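Local coordinates for ERPP protein (Borrelia burgdorferi, PDB 4BOB) that probably binds the complement regulator factor H at the outer surface of the Lyme disease spirochaete, as a complement regulator-acquiring lipoprotein, at residues N41-N44 against N45-T49. Numbering follows the deposited sequence.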
loop_
_atom_site.group_PDB
_atom_site.type_symbol
_atom_site.label_atom_id
_atom_site.label_comp_id
_atom_site.label_asym_id
_atom_site.label_seq_id
_atom_site.Cartn_x
_atom_site.Cartn_y
_atom_site.Cartn_z
ATOM N N ASN A 41 -0.651 -8.068 6.357
ATOM C CA ASN A 41 -1.526 -8.803 5.434
ATOM C C ASN A 41 -2.356 -9.911 6.084
ATOM O O ASN A 41 -2.088 -10.385 7.199
ATOM C CB ASN A 41 -0.753 -9.395 4.255
ATOM C CG ASN A 41 0.303 -10.416 4.676
ATOM O OD1 ASN A 41 0.418 -10.810 5.847
ATOM N ND2 ASN A 41 1.097 -10.838 3.711
ATOM N N LYS A 42 -3.369 -10.328 5.341
ATOM C CA LYS A 42 -4.157 -11.477 5.717
ATOM C C LYS A 42 -3.403 -12.752 5.367
ATOM O O LYS A 42 -2.948 -12.942 4.240
ATOM C CB LYS A 42 -5.521 -11.418 5.052
ATOM C CG LYS A 42 -6.433 -10.451 5.776
ATOM C CD LYS A 42 -7.886 -10.843 5.618
ATOM C CE LYS A 42 -8.719 -10.483 6.835
ATOM N NZ LYS A 42 -10.014 -9.895 6.387
ATOM N N ASP A 43 -3.255 -13.615 6.355
ATOM C CA ASP A 43 -2.492 -14.819 6.165
ATOM C C ASP A 43 -3.361 -15.894 5.527
ATOM O O ASP A 43 -4.509 -15.635 5.132
ATOM C CB ASP A 43 -1.830 -15.271 7.487
ATOM C CG ASP A 43 -2.826 -15.768 8.550
ATOM O OD1 ASP A 43 -4.056 -15.809 8.336
ATOM O OD2 ASP A 43 -2.338 -16.122 9.631
ATOM N N ASN A 44 -2.795 -17.097 5.452
ATOM C CA ASN A 44 -3.438 -18.271 4.854
ATOM C C ASN A 44 -4.823 -18.626 5.357
ATOM O O ASN A 44 -5.546 -19.326 4.648
ATOM C CB ASN A 44 -2.527 -19.477 5.019
ATOM C CG ASN A 44 -1.261 -19.328 4.215
ATOM O OD1 ASN A 44 -1.216 -19.722 3.049
ATOM N ND2 ASN A 44 -0.246 -18.690 4.803
ATOM N N ASN A 45 -5.168 -18.157 6.566
ATOM C CA ASN A 45 -6.485 -18.365 7.195
ATOM C C ASN A 45 -7.420 -17.155 7.161
ATOM O O ASN A 45 -8.447 -17.167 7.824
ATOM C CB ASN A 45 -6.261 -18.708 8.652
ATOM C CG ASN A 45 -5.422 -19.940 8.823
ATOM O OD1 ASN A 45 -4.279 -19.866 9.267
ATOM N ND2 ASN A 45 -5.975 -21.087 8.444
ATOM N N SER A 46 -7.059 -16.128 6.383
ATOM C CA SER A 46 -7.633 -14.769 6.481
ATOM C C SER A 46 -7.526 -14.165 7.892
ATOM O O SER A 46 -8.504 -13.668 8.460
ATOM C CB SER A 46 -9.085 -14.712 5.975
ATOM O OG SER A 46 -9.288 -15.613 4.908
ATOM N N ASN A 47 -6.326 -14.201 8.452
ATOM C CA ASN A 47 -6.047 -13.434 9.656
ATOM C C ASN A 47 -5.028 -12.330 9.386
ATOM O O ASN A 47 -3.965 -12.583 8.837
ATOM C CB ASN A 47 -5.535 -14.346 10.779
ATOM C CG ASN A 47 -6.605 -15.288 11.337
ATOM O OD1 ASN A 47 -6.302 -16.102 12.210
ATOM N ND2 ASN A 47 -7.850 -15.179 10.850
ATOM N N TRP A 48 -5.359 -11.112 9.787
ATOM C CA TRP A 48 -4.396 -10.018 9.776
ATOM C C TRP A 48 -3.171 -10.352 10.594
ATOM O O TRP A 48 -3.264 -10.549 11.805
ATOM C CB TRP A 48 -5.009 -8.752 10.376
ATOM C CG TRP A 48 -6.073 -8.157 9.538
ATOM C CD1 TRP A 48 -7.386 -8.003 9.857
ATOM C CD2 TRP A 48 -5.907 -7.655 8.215
ATOM N NE1 TRP A 48 -8.049 -7.410 8.817
ATOM C CE2 TRP A 48 -7.164 -7.191 7.790
ATOM C CE3 TRP A 48 -4.810 -7.544 7.357
ATOM C CZ2 TRP A 48 -7.362 -6.628 6.541
ATOM C CZ3 TRP A 48 -4.995 -6.991 6.134
ATOM C CH2 TRP A 48 -6.266 -6.529 5.725
ATOM N N THR A 49 -2.026 -10.386 9.924
ATOM C CA THR A 49 -0.735 -10.625 10.565
ATOM C C THR A 49 0.182 -9.479 10.142
ATOM O O THR A 49 0.032 -8.935 9.042
ATOM C CB THR A 49 -0.146 -12.015 10.167
ATOM O OG1 THR A 49 1.141 -12.221 10.776
ATOM C CG2 THR A 49 -0.010 -12.150 8.659
#
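Asp43 reaches across the tight end of the beta hairpin formed by strands 34-42 and 48-58, and its OD1 accepts two backbone N-H groups, the bond to Asn45 N closing an Asx turn. Asn47 N lies 2.8 Å from Asp43 OD1 and Asn45 N 3.1 Å from the same oxygen, one on each face of the carboxylate plane and both well out of it. CG of Asp43 sits between the backbone N and the carbonyl carbon (chi1 69°), which brings OD1 to those N-H groups. The main chain completes the loop: Asp43 to Ser46 is a type I turn with Ser46 N bonded to Asp43 O (2.9 Å), and Asp43 N gives a 2.8 Å bond to Asn47 O. Ser46, fourth in the turn, is left-handed (phi 55°, psi 51°), making this a 3:5 hairpin with a G1 bulge, and Asn47 ND2 donates to Ser46 O.

Farther from the turn, Asn41 and Thr49 are a hydrogen-bonded antiparallel pair joined by two backbone bonds, their side chains lying side by side. The other face of the sheet carries the non-hydrogen-bonded pair Lys42 and Trp48. Here Lys42 CG makes a CH-pi contact, 3.6 Å from the centroid of the six-membered ring of Trp48 and almost straight above it, while the bent end of the lysine runs on past Trp48 NE1. Strand 149-155 flanks this pair through Glu151, which touches both side chains. Two N-H dipoles converging on one carboxylate oxygen would probably stabilise the negative charge of Asp43, tying the acid to the fold of this surface turn.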